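Local coordinates for protein JSC1_58120g3 ([Leptolyngbya] sp. JSC-1, PDB 6XHH) that binds a verdin-type bilin in a GAF domain and probably serves as a far-red light sensor of the cyanobacteriochrome family, at residues 79-84 and 129-134; 39-44 and 141-146; 102-107 and 155-160. All coordinates share one frame; numbering follows the deposited sequence.

Contact 1 of 3, residues 79-84 and 129-134; sequences GRFQQN and CAVVAI. With M1V (mesobiliverdin IX(alpha)), chain C.
Asn-84 OD1 is tied to Ala-133 through water 1, which donates to OD1 and accepts from Ala-133 N, with 2.9 Å between the water O and Ala-133 N. Water 2 lies between Asn-84 OD1 and Ala-133 O, 2.9 Å from OD1. The amide oxygen also rests 3.8 Å from Ala-133 CB. Deeper in, Phe-81 makes the apolar part of the contact. Its CB packs on the Ala-133 methyl, while CE1, at the ring edge, meets Val-131 O in the ring plane at 3.5 Å. CZ reaches Val-131 CG1 at 3.8 Å, the two side chains crossing at about a right angle. This is the bilin pocket of a GAF domain, where a short 3-10 turn, 80-82, lies against strand 128-136 of the central sheet. Further round the rim, Phe-81 CE2 touches the C-ring methyl CMC of mesobiliverdin at 3.4 Å, and CG of Arg-80 sits over the centre of one ring face. Arg-80 grips the C-ring propionate with both carboxylate oxygens used: Arg-80 N donates to O1C almost straight (169°), and NE to O2C at 2.8 Å. The bend at chi3 (64°) brings NE to O2C, which meets the guanidinium at its edge, while NH2 forms a salt bridge with Glu-96. At Gly-79, with positive phi, a side chain would collide with O1C.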
loop_
_atom_site.group_PDB
_atom_site.type_symbol
_atom_site.label_atom_id
_atom_site.label_comp_id
_atom_site.label_asym_id
_atom_site.label_seq_id
_atom_site.Cartn_x
_atom_site.Cartn_y
_atom_site.Cartn_z
ATOM N N GLY A 79 7.818 -2.648 -11.499
ATOM C CA GLY A 79 8.171 -1.240 -11.448
ATOM C C GLY A 79 9.118 -0.924 -10.316
ATOM O O GLY A 79 10.016 -1.707 -9.981
ATOM N N ARG A 80 8.907 0.247 -9.705
ATOM C CA ARG A 80 9.793 0.719 -8.651
ATOM C C ARG A 80 9.762 -0.169 -7.419
ATOM O O ARG A 80 10.675 -0.082 -6.587
ATOM C CB ARG A 80 9.409 2.143 -8.249
ATOM C CG ARG A 80 8.033 2.222 -7.566
ATOM C CD ARG A 80 7.730 3.620 -7.025
ATOM N NE ARG A 80 7.641 4.626 -8.087
ATOM C CZ ARG A 80 7.769 5.938 -7.880
ATOM N NH1 ARG A 80 7.984 6.409 -6.657
ATOM N NH2 ARG A 80 7.698 6.777 -8.891
ATOM N N PHE A 81 8.744 -1.022 -7.279
ATOM C CA PHE A 81 8.637 -1.806 -6.055
ATOM C C PHE A 81 9.709 -2.885 -5.979
ATOM O O PHE A 81 10.027 -3.356 -4.872
ATOM C CB PHE A 81 7.223 -2.385 -5.943
ATOM C CG PHE A 81 6.171 -1.326 -5.841
ATOM C CD1 PHE A 81 6.107 -0.519 -4.712
ATOM C CD2 PHE A 81 5.283 -1.084 -6.889
ATOM C CE1 PHE A 81 5.170 0.494 -4.621
ATOM C CE2 PHE A 81 4.337 -0.078 -6.790
ATOM C CZ PHE A 81 4.279 0.715 -5.657
ATOM N N GLN A 82 10.318 -3.240 -7.121
ATOM C CA GLN A 82 11.430 -4.183 -7.075
ATOM C C GLN A 82 12.622 -3.595 -6.338
ATOM O O GLN A 82 13.424 -4.341 -5.771
ATOM C CB GLN A 82 11.837 -4.610 -8.485
ATOM C CG GLN A 82 10.806 -5.481 -9.219
ATOM C CD GLN A 82 10.725 -6.914 -8.688
ATOM O OE1 GLN A 82 11.430 -7.292 -7.743
ATOM N NE2 GLN A 82 9.874 -7.725 -9.317
ATOM N N GLN A 83 12.743 -2.268 -6.323
ATOM C CA GLN A 83 13.769 -1.566 -5.566
ATOM C C GLN A 83 13.255 -1.084 -4.211
ATOM O O GLN A 83 13.925 -0.289 -3.548
ATOM C CB GLN A 83 14.303 -0.384 -6.381
ATOM C CG GLN A 83 15.203 -0.792 -7.538
ATOM C CD GLN A 83 14.461 -1.483 -8.656
ATOM O OE1 GLN A 83 13.468 -0.967 -9.178
ATOM N NE2 GLN A 83 14.936 -2.665 -9.034
ATOM N N ASN A 84 12.076 -1.551 -3.795
ATOM C CA ASN A 84 11.438 -1.115 -2.545
ATOM C C ASN A 84 11.323 0.405 -2.453
ATOM O O ASN A 84 11.521 1.005 -1.388
ATOM C CB ASN A 84 12.159 -1.662 -1.315
ATOM C CG ASN A 84 11.301 -1.563 -0.073
ATOM O OD1 ASN A 84 10.078 -1.382 -0.172
ATOM N ND2 ASN A 84 11.925 -1.657 1.098
ATOM N N CYS A 129 -3.208 8.115 -2.545
ATOM C CA CYS A 129 -2.695 6.778 -2.257
ATOM C C CYS A 129 -1.242 6.833 -1.814
ATOM O O CYS A 129 -0.437 7.570 -2.388
ATOM C CB CYS A 129 -2.794 5.830 -3.470
ATOM S SG CYS A 129 -1.986 6.434 -5.003
ATOM N N ALA A 130 -0.919 6.023 -0.805
ATOM C CA ALA A 130 0.458 5.748 -0.405
ATOM C C ALA A 130 0.636 4.241 -0.501
ATOM O O ALA A 130 -0.106 3.497 0.145
ATOM C CB ALA A 130 0.756 6.259 1.012
ATOM N N VAL A 131 1.566 3.790 -1.343
ATOM C CA VAL A 131 1.658 2.393 -1.761
ATOM C C VAL A 131 3.088 1.907 -1.547
ATOM O O VAL A 131 4.044 2.564 -1.982
ATOM C CB VAL A 131 1.234 2.200 -3.233
ATOM C CG1 VAL A 131 1.106 0.700 -3.576
ATOM C CG2 VAL A 131 -0.091 2.930 -3.525
ATOM N N VAL A 132 3.245 0.773 -0.860
ATOM C CA VAL A 132 4.579 0.255 -0.567
ATOM C C VAL A 132 4.634 -1.241 -0.842
ATOM O O VAL A 132 3.622 -1.948 -0.822
ATOM C CB VAL A 132 5.015 0.510 0.886
ATOM C CG1 VAL A 132 4.962 1.999 1.220
ATOM C CG2 VAL A 132 4.169 -0.327 1.851
ATOM N N ALA A 133 5.850 -1.720 -1.072
ATOM C CA ALA A 133 6.078 -3.106 -1.440
ATOM C C ALA A 133 5.982 -4.024 -0.224
ATOM O O ALA A 133 6.451 -3.691 0.873
ATOM C CB ALA A 133 7.454 -3.251 -2.094
ATOM N N ILE A 134 5.399 -5.199 -0.433
ATOM C CA ILE A 134 5.481 -6.298 0.529
ATOM C C ILE A 134 6.463 -7.311 -0.030
ATOM O O ILE A 134 6.211 -7.890 -1.094
ATOM C CB ILE A 134 4.113 -6.959 0.765
ATOM C CG1 ILE A 134 3.120 -5.987 1.380
ATOM C CG2 ILE A 134 4.236 -8.160 1.698
ATOM C CD1 ILE A 134 1.681 -6.522 1.348
HETATM O OA M1V C . -4.408 0.228 -14.864
HETATM C C1A M1V C . -3.720 0.894 -15.623
HETATM N NA M1V C . -2.549 1.447 -15.285
HETATM C C2A M1V C . -4.024 1.182 -16.969
HETATM C CMA M1V C . -5.260 0.733 -17.714
HETATM C C3A M1V C . -2.989 1.957 -17.485
HETATM C CAA M1V C . -2.873 2.508 -18.856
HETATM C CBA M1V C . -1.646 1.972 -19.595
HETATM C C4A M1V C . -2.022 2.137 -16.380
HETATM C CHA M1V C . -0.846 2.830 -16.486
HETATM C C1B M1V C . 0.205 3.082 -15.496
HETATM C C2B M1V C . 1.329 3.893 -15.802
HETATM C CMB M1V C . 1.580 4.597 -17.114
HETATM C C3B M1V C . 2.120 3.931 -14.694
HETATM C CAB M1V C . 3.430 4.685 -14.546
HETATM C CBB M1V C . 3.230 5.919 -13.649
HETATM C CGB M1V C . 2.370 6.951 -14.347
HETATM O O2B M1V C . 2.812 7.554 -15.354
HETATM O O1B M1V C . 1.218 7.222 -13.941
HETATM N NB M1V C . 0.331 2.638 -14.235
HETATM C C4B M1V C . 1.476 3.124 -13.709
HETATM C CHB M1V C . 2.035 2.933 -12.436
HETATM C C1C M1V C . 1.518 2.372 -11.259
HETATM C C2C M1V C . 2.124 2.560 -10.009
HETATM C CAC M1V C . 3.423 3.303 -9.783
HETATM C CBC M1V C . 4.508 2.246 -10.132
HETATM C CGC M1V C . 5.893 2.800 -10.433
HETATM O O2C M1V C . 6.121 4.029 -10.360
HETATM O O1C M1V C . 6.831 2.035 -10.770
HETATM C C3C M1V C . 1.356 1.870 -9.074
HETATM C CMC M1V C . 1.650 1.806 -7.601
HETATM N NC M1V C . 0.386 1.605 -11.087
HETATM C C4C M1V C . 0.266 1.291 -9.757
HETATM C CHC M1V C . -0.818 0.473 -9.328
HETATM C C1D M1V C . -1.263 0.166 -8.065
HETATM C C2D M1V C . -1.719 -1.110 -7.634
HETATM C CMD M1V C . -1.741 -2.365 -8.474
HETATM N ND M1V C . -1.415 1.055 -7.010
HETATM C C4D M1V C . -1.909 0.376 -5.953
HETATM O OD M1V C . -2.152 0.905 -4.867
HETATM C C3D M1V C . -2.101 -0.991 -6.334
HETATM C CAD M1V C . -2.612 -2.106 -5.457
HETATM C CBD M1V C . -4.109 -1.966 -5.293
HETATM O O HOH W 1 7.992 0.124 -1.476
HETATM O O HOH W 2 7.936 -1.486 1.719
#

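Contact 2 of 3, residues 39-44 and 141-146. With M1V (mesobiliverdin IX(alpha)), chain C.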
loop_
_atom_site.group_PDB
_atom_site.type_symbol
_atom_site.label_atom_id
_atom_site.label_comp_id
_atom_site.label_asym_id
_atom_site.label_seq_id
_atom_site.Cartn_x
_atom_site.Cartn_y
_atom_site.Cartn_z
ATOM N N THR A 39 -5.518 -1.703 1.979
ATOM C CA THR A 39 -5.631 -2.973 1.284
ATOM C C THR A 39 -4.297 -3.707 1.267
ATOM O O THR A 39 -3.217 -3.101 1.245
ATOM C CB THR A 39 -6.091 -2.813 -0.183
ATOM O OG1 THR A 39 -5.126 -2.035 -0.918
ATOM C CG2 THR A 39 -7.426 -2.141 -0.265
ATOM N N ILE A 40 -4.397 -5.030 1.227
ATOM C CA ILE A 40 -3.292 -5.910 0.881
ATOM C C ILE A 40 -3.619 -6.542 -0.457
ATOM O O ILE A 40 -4.690 -7.144 -0.631
ATOM C CB ILE A 40 -3.053 -6.978 1.963
ATOM C CG1 ILE A 40 -2.586 -6.301 3.257
ATOM C CG2 ILE A 40 -2.010 -7.991 1.498
ATOM C CD1 ILE A 40 -2.746 -7.175 4.509
ATOM N N TYR A 41 -2.699 -6.389 -1.405
ATOM C CA TYR A 41 -2.867 -6.803 -2.787
ATOM C C TYR A 41 -1.724 -7.733 -3.141
ATOM O O TYR A 41 -0.557 -7.426 -2.861
ATOM C CB TYR A 41 -2.880 -5.561 -3.676
ATOM C CG TYR A 41 -2.747 -5.696 -5.175
ATOM C CD1 TYR A 41 -1.494 -5.787 -5.766
ATOM C CD2 TYR A 41 -3.854 -5.579 -5.997
ATOM C CE1 TYR A 41 -1.345 -5.826 -7.142
ATOM C CE2 TYR A 41 -3.727 -5.618 -7.388
ATOM C CZ TYR A 41 -2.463 -5.735 -7.945
ATOM O OH TYR A 41 -2.334 -5.769 -9.313
ATOM N N LYS A 42 -2.063 -8.880 -3.713
ATOM C CA LYS A 42 -1.087 -9.910 -4.030
ATOM C C LYS A 42 -0.795 -9.939 -5.525
ATOM O O LYS A 42 -1.719 -10.038 -6.342
ATOM C CB LYS A 42 -1.591 -11.275 -3.568
ATOM C CG LYS A 42 -0.665 -12.413 -3.942
ATOM C CD LYS A 42 -1.164 -13.727 -3.354
ATOM C CE LYS A 42 -0.143 -14.822 -3.633
ATOM N NZ LYS A 42 -0.484 -16.147 -3.048
ATOM N N PHE A 43 0.484 -9.881 -5.875
ATOM C CA PHE A 43 0.887 -10.004 -7.269
ATOM C C PHE A 43 0.682 -11.424 -7.788
ATOM O O PHE A 43 1.007 -12.409 -7.116
ATOM C CB PHE A 43 2.353 -9.632 -7.443
ATOM C CG PHE A 43 2.616 -8.162 -7.497
ATOM C CD1 PHE A 43 1.941 -7.340 -8.382
ATOM C CD2 PHE A 43 3.571 -7.607 -6.650
ATOM C CE1 PHE A 43 2.215 -5.974 -8.423
ATOM C CE2 PHE A 43 3.841 -6.245 -6.670
ATOM C CZ PHE A 43 3.169 -5.431 -7.569
ATOM N N ARG A 44 0.159 -11.520 -9.004
ATOM C CA ARG A 44 0.262 -12.739 -9.786
ATOM C C ARG A 44 1.661 -12.836 -10.379
ATOM O O ARG A 44 2.501 -11.947 -10.211
ATOM C CB ARG A 44 -0.777 -12.757 -10.904
ATOM C CG ARG A 44 -2.173 -12.379 -10.486
ATOM C CD ARG A 44 -3.088 -12.354 -11.700
ATOM N NE ARG A 44 -4.356 -11.718 -11.373
ATOM C CZ ARG A 44 -5.187 -11.207 -12.272
ATOM N NH1 ARG A 44 -4.876 -11.243 -13.562
ATOM N NH2 ARG A 44 -6.305 -10.626 -11.872
ATOM N N TRP A 141 6.235 -9.670 -3.321
ATOM C CA TRP A 141 5.039 -10.483 -3.161
ATOM C C TRP A 141 3.758 -9.727 -3.488
ATOM O O TRP A 141 2.823 -10.301 -4.068
ATOM C CB TRP A 141 4.984 -11.008 -1.720
ATOM C CG TRP A 141 3.794 -11.865 -1.381
ATOM C CD1 TRP A 141 3.730 -13.234 -1.397
ATOM C CD2 TRP A 141 2.485 -11.408 -0.989
ATOM N NE1 TRP A 141 2.474 -13.652 -1.012
ATOM C CE2 TRP A 141 1.692 -12.554 -0.766
ATOM C CE3 TRP A 141 1.918 -10.145 -0.782
ATOM C CZ2 TRP A 141 0.354 -12.469 -0.366
ATOM C CZ3 TRP A 141 0.588 -10.066 -0.384
ATOM C CH2 TRP A 141 -0.173 -11.222 -0.176
ATOM N N GLY A 142 3.694 -8.459 -3.118
ATOM C CA GLY A 142 2.473 -7.700 -3.297
ATOM C C GLY A 142 2.665 -6.275 -2.843
ATOM O O GLY A 142 3.797 -5.794 -2.731
ATOM N N LEU A 143 1.540 -5.603 -2.587
ATOM C CA LEU A 143 1.532 -4.198 -2.210
ATOM C C LEU A 143 0.610 -3.967 -1.026
ATOM O O LEU A 143 -0.475 -4.557 -0.949
ATOM C CB LEU A 143 1.076 -3.315 -3.386
ATOM C CG LEU A 143 1.839 -3.462 -4.704
ATOM C CD1 LEU A 143 1.128 -2.722 -5.839
ATOM C CD2 LEU A 143 3.254 -2.953 -4.540
ATOM N N LEU A 144 1.036 -3.083 -0.131
ATOM C CA LEU A 144 0.209 -2.541 0.942
ATOM C C LEU A 144 -0.113 -1.097 0.581
ATOM O O LEU A 144 0.808 -0.290 0.375
ATOM C CB LEU A 144 0.929 -2.624 2.289
ATOM C CG LEU A 144 0.325 -1.917 3.503
ATOM C CD1 LEU A 144 -0.985 -2.552 3.935
ATOM C CD2 LEU A 144 1.303 -1.922 4.672
ATOM N N SER A 145 -1.403 -0.785 0.469
ATOM C CA SER A 145 -1.878 0.516 0.009
ATOM C C SER A 145 -2.724 1.165 1.090
ATOM O O SER A 145 -3.626 0.532 1.649
ATOM C CB SER A 145 -2.695 0.398 -1.291
ATOM O OG SER A 145 -1.909 -0.216 -2.309
ATOM N N ALA A 146 -2.437 2.428 1.361
ATOM C CA ALA A 146 -3.273 3.308 2.163
ATOM C C ALA A 146 -3.979 4.292 1.241
ATOM O O ALA A 146 -3.320 5.001 0.468
ATOM C CB ALA A 146 -2.410 4.060 3.178
HETATM O OA M1V C . -4.408 0.228 -14.864
HETATM C C1A M1V C . -3.720 0.894 -15.623
HETATM N NA M1V C . -2.549 1.447 -15.285
HETATM C C2A M1V C . -4.024 1.182 -16.969
HETATM C CMA M1V C . -5.260 0.733 -17.714
HETATM C C3A M1V C . -2.989 1.957 -17.485
HETATM C CAA M1V C . -2.873 2.508 -18.856
HETATM C CBA M1V C . -1.646 1.972 -19.595
HETATM C C4A M1V C . -2.022 2.137 -16.380
HETATM C CHA M1V C . -0.846 2.830 -16.486
HETATM C C1B M1V C . 0.205 3.082 -15.496
HETATM C C2B M1V C . 1.329 3.893 -15.802
HETATM C CMB M1V C . 1.580 4.597 -17.114
HETATM C C3B M1V C . 2.120 3.931 -14.694
HETATM C CAB M1V C . 3.430 4.685 -14.546
HETATM C CBB M1V C . 3.230 5.919 -13.649
HETATM C CGB M1V C . 2.370 6.951 -14.347
HETATM O O2B M1V C . 2.812 7.554 -15.354
HETATM O O1B M1V C . 1.218 7.222 -13.941
HETATM N NB M1V C . 0.331 2.638 -14.235
HETATM C C4B M1V C . 1.476 3.124 -13.709
HETATM C CHB M1V C . 2.035 2.933 -12.436
HETATM C C1C M1V C . 1.518 2.372 -11.259
HETATM C C2C M1V C . 2.124 2.560 -10.009
HETATM C CAC M1V C . 3.423 3.303 -9.783
HETATM C CBC M1V C . 4.508 2.246 -10.132
HETATM C CGC M1V C . 5.893 2.800 -10.433
HETATM O O2C M1V C . 6.121 4.029 -10.360
HETATM O O1C M1V C . 6.831 2.035 -10.770
HETATM C C3C M1V C . 1.356 1.870 -9.074
HETATM C CMC M1V C . 1.650 1.806 -7.601
HETATM N NC M1V C . 0.386 1.605 -11.087
HETATM C C4C M1V C . 0.266 1.291 -9.757
HETATM C CHC M1V C . -0.818 0.473 -9.328
HETATM C C1D M1V C . -1.263 0.166 -8.065
HETATM C C2D M1V C . -1.719 -1.110 -7.634
HETATM C CMD M1V C . -1.741 -2.365 -8.474
HETATM N ND M1V C . -1.415 1.055 -7.010
HETATM C C4D M1V C . -1.909 0.376 -5.953
HETATM O OD M1V C . -2.152 0.905 -4.867
HETATM C C3D M1V C . -2.101 -0.991 -6.334
HETATM C CAD M1V C . -2.612 -2.106 -5.457
HETATM C CBD M1V C . -4.109 -1.966 -5.293
HETATM O O HOH W 3 -2.775 -2.860 -1.809
HETATM O O HOH W 4 0.956 -16.303 0.118
HETATM O O HOH W 5 2.723 -12.917 -4.990
#
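Residues 39-43 and 141-146 run antiparallel at 158°, with hydrogen-bonded pairs Thr-39 with Ser-145 and Tyr-41 with Leu-143, and a further bond from Phe-43 N to Trp-141 O. Toward strand 128-136, Trp-141 and Gly-142 oppose Ile-134 in a classic beta bulge; a CB on Gly-142 would clash with Tyr-41 O, which lies 3.1 Å from Gly-142 CA in a CA-H...O contact. On the chromophore side, Tyr-41 and Leu-143 point the same way, CD1 to CD1 at 4.0 Å. With CG anti to the backbone nitrogen (chi1 167°), the tyrosine ring turns one face to the D ring's substituents: CAD lies over its rim and CMD is 3.5 Å from CZ. Tyr-41 OH is hydrogen-bonded to Trp-68 O. A serine in place of Tyr-41 would probably open a gap beneath the D-ring substituents and leave Trp-68 O without its hydroxyl partner. Ser-145 OG donates to the D-ring carbonyl OD at 2.8 Å and in turn accepts from water 3, which also donates to Leu-143 O and bonds Thr-39 OG1. Phe-43 CZ leans on Leu-143 CG (3.7 Å). On the other side of the sheet the extended Lys-42 chain crosses Trp-141 at about a right angle, CG over the indole's six-membered ring, while Ile-40 CG2 meets the indole edge. Ile-40, Trp-141 and Leu-144 pack on helix 157-178, and strands 49-56 and 128-136 flank the pair in the sheet.

Contact 3 of 3, residues 102-107 and 155-160; sequences GKFNLQ and WDEAEV
Phe-104 and Glu-157 reach toward each other's backbone, side chain alongside side chain, and the ring takes the glutamate's aliphatic part on its face. Glu-157 CB stands 3.9 Å from the ring centroid, only 8° off the normal, a CH-pi contact. The ring edge is used differently: Trp-155 O lies in the ring plane, 3.3 Å from Phe-104 CE2, so that the slightly positive C-H rim probably meets the carbonyl favourably. Phe-104 CZ also reaches Val-160 CG2, at 4.3 Å. Beyond the ring, the carboxylate turns back to the backbone of the other segment. Glu-157 OE1 accepts a straight but weak bond from Phe-104 N, 3.3 Å long, and a proton from water 6, which also donates to Phe-104 O; OE1 thus meets the backbone N directly and the backbone O through a water. Both carboxylate oxygens lie beside Lys-103 CB. Glu-157 CG stands between the backbone N and the carbonyl carbon (chi1 60°), and from there the chain runs extended to carry the carboxylate past the ring to Phe-104 N.

A capping box fixes the start of helix 157-178. Asp-156, the N-cap, accepts from Glu-159 N through OD1 at 2.8 Å, and Asp-156 N donates to Glu-159 OE1, which is met from above the carboxylate plane and is also in a salt bridge with Arg-153. Further out, Trp-155 NE1 bonds Val-89 O, and an Asx turn, Asn-105 OD1 with Gln-107 N, shapes the chain that follows Phe-104. With a weak backbone bond and a water-mediated one set beside a CH-pi face and a C-H rim turned to a carbonyl, this partly exposed join probably depends more on ring packing than on strong polar bonds.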
loop_
_atom_site.group_PDB
_atom_site.type_symbol
_atom_site.label_atom_id
_atom_site.label_comp_id
_atom_site.label_asym_id
_atom_site.label_seq_id
_atom_site.Cartn_x
_atom_site.Cartn_y
_atom_site.Cartn_z
ATOM N N GLY A 102 15.641 7.533 0.153
ATOM C CA GLY A 102 14.787 7.145 1.260
ATOM C C GLY A 102 14.028 8.266 1.933
ATOM O O GLY A 102 13.675 8.133 3.106
ATOM N N LYS A 103 13.767 9.371 1.239
ATOM C CA LYS A 103 13.013 10.473 1.824
ATOM C C LYS A 103 12.422 11.297 0.692
ATOM O O LYS A 103 12.724 11.069 -0.479
ATOM C CB LYS A 103 13.892 11.342 2.734
ATOM C CG LYS A 103 14.941 12.146 1.975
ATOM C CD LYS A 103 16.068 12.640 2.883
ATOM C CE LYS A 103 17.155 13.304 2.047
ATOM N NZ LYS A 103 18.389 13.621 2.824
ATOM N N PHE A 104 11.577 12.264 1.048
ATOM C CA PHE A 104 11.041 13.169 0.039
ATOM C C PHE A 104 12.148 14.073 -0.490
ATOM O O PHE A 104 13.005 14.540 0.270
ATOM C CB PHE A 104 9.925 14.057 0.611
ATOM C CG PHE A 104 8.664 13.322 1.011
ATOM C CD1 PHE A 104 8.469 11.988 0.709
ATOM C CD2 PHE A 104 7.669 13.998 1.705
ATOM C CE1 PHE A 104 7.290 11.338 1.099
ATOM C CE2 PHE A 104 6.495 13.365 2.081
ATOM C CZ PHE A 104 6.318 12.029 1.791
ATOM N N ASN A 105 12.121 14.335 -1.793
ATOM C CA ASN A 105 12.911 15.421 -2.375
ATOM C C ASN A 105 12.010 16.648 -2.399
ATOM O O ASN A 105 11.147 16.788 -3.270
ATOM C CB ASN A 105 13.420 15.054 -3.762
ATOM C CG ASN A 105 14.284 16.153 -4.382
ATOM O OD1 ASN A 105 14.126 17.338 -4.069
ATOM N ND2 ASN A 105 15.194 15.763 -5.273
ATOM N N LEU A 106 12.190 17.532 -1.416
ATOM C CA LEU A 106 11.306 18.684 -1.294
ATOM C C LEU A 106 11.563 19.735 -2.365
ATOM O O LEU A 106 10.721 20.620 -2.557
ATOM C CB LEU A 106 11.446 19.301 0.097
ATOM C CG LEU A 106 10.950 18.418 1.244
ATOM C CD1 LEU A 106 11.630 18.791 2.555
ATOM C CD2 LEU A 106 9.434 18.498 1.370
ATOM N N GLN A 107 12.690 19.645 -3.076
ATOM C CA GLN A 107 13.020 20.585 -4.143
ATOM C C GLN A 107 12.287 20.283 -5.441
ATOM O O GLN A 107 12.228 21.149 -6.320
ATOM C CB GLN A 107 14.530 20.569 -4.421
ATOM C CG GLN A 107 15.377 21.459 -3.520
ATOM C CD GLN A 107 15.323 21.047 -2.061
ATOM O OE1 GLN A 107 14.712 21.725 -1.235
ATOM N NE2 GLN A 107 15.964 19.924 -1.734
ATOM N N TRP A 155 0.429 12.929 2.644
ATOM C CA TRP A 155 1.244 11.878 3.241
ATOM C C TRP A 155 2.597 12.450 3.640
ATOM O O TRP A 155 3.280 13.052 2.810
ATOM C CB TRP A 155 1.446 10.705 2.271
ATOM C CG TRP A 155 0.171 10.175 1.668
ATOM C CD1 TRP A 155 -0.318 10.448 0.411
ATOM C CD2 TRP A 155 -0.801 9.321 2.295
ATOM N NE1 TRP A 155 -1.525 9.806 0.217
ATOM C CE2 TRP A 155 -1.845 9.109 1.358
ATOM C CE3 TRP A 155 -0.893 8.718 3.553
ATOM C CZ2 TRP A 155 -2.964 8.308 1.641
ATOM C CZ3 TRP A 155 -2.009 7.916 3.832
ATOM C CH2 TRP A 155 -3.029 7.721 2.869
ATOM N N ASP A 156 2.996 12.274 4.901
ATOM C CA ASP A 156 4.345 12.699 5.259
ATOM C C ASP A 156 5.288 11.499 5.281
ATOM O O ASP A 156 4.868 10.339 5.252
ATOM C CB ASP A 156 4.376 13.475 6.591
ATOM C CG ASP A 156 3.933 12.664 7.790
ATOM O OD1 ASP A 156 4.294 11.473 7.916
ATOM O OD2 ASP A 156 3.269 13.255 8.670
ATOM N N GLU A 157 6.593 11.781 5.309
ATOM C CA GLU A 157 7.516 10.678 5.084
ATOM C C GLU A 157 7.557 9.722 6.270
ATOM O O GLU A 157 7.843 8.536 6.090
ATOM C CB GLU A 157 8.909 11.199 4.723
ATOM C CG GLU A 157 9.598 12.067 5.723
ATOM C CD GLU A 157 10.960 12.528 5.197
ATOM O OE1 GLU A 157 10.999 13.230 4.156
ATOM O OE2 GLU A 157 11.986 12.160 5.809
ATOM N N ALA A 158 7.256 10.201 7.483
ATOM C CA ALA A 158 7.154 9.292 8.623
ATOM C C ALA A 158 6.020 8.282 8.444
ATOM O O ALA A 158 6.150 7.119 8.831
ATOM C CB ALA A 158 6.965 10.085 9.919
ATOM N N GLU A 159 4.892 8.707 7.867
ATOM C CA GLU A 159 3.835 7.756 7.545
ATOM C C GLU A 159 4.280 6.749 6.496
ATOM O O GLU A 159 3.950 5.562 6.581
ATOM C CB GLU A 159 2.600 8.502 7.050
ATOM C CG GLU A 159 1.973 9.323 8.127
ATOM C CD GLU A 159 0.884 10.215 7.585
ATOM O OE1 GLU A 159 0.942 10.577 6.400
ATOM O OE2 GLU A 159 -0.005 10.579 8.358
ATOM N N VAL A 160 5.008 7.204 5.480
ATOM C CA VAL A 160 5.468 6.266 4.458
ATOM C C VAL A 160 6.458 5.276 5.062
ATOM O O VAL A 160 6.423 4.072 4.771
ATOM C CB VAL A 160 6.073 7.040 3.269
ATOM C CG1 VAL A 160 6.533 6.077 2.202
ATOM C CG2 VAL A 160 5.055 8.022 2.695
HETATM O O HOH W 6 12.775 15.325 2.989
#

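Contacts 1 and 2 are buried and share one sheet: strands 128-136 and 139-148 are neighbours in it, and Phe-81 of contact 1 packs on Leu-143 of contact 2. Both touch the chromophore, contact 1 chiefly at ring C and its propionate, with Val-131 against the D-ring carbonyl, and contact 2 at ring D. Contact 2 is held chiefly by regular strand bonding, whereas no direct hydrogen bond joins the two segments of contact 1, which rely on apolar packing and a bridging water. Contact 3 lies nearer the surface, its centre about 15 Å from the centre of the chain, and rests on a carboxylate, a ring and a capped helix start. Trp-155 ties it inward, packing on Ala-130 and Ala-146.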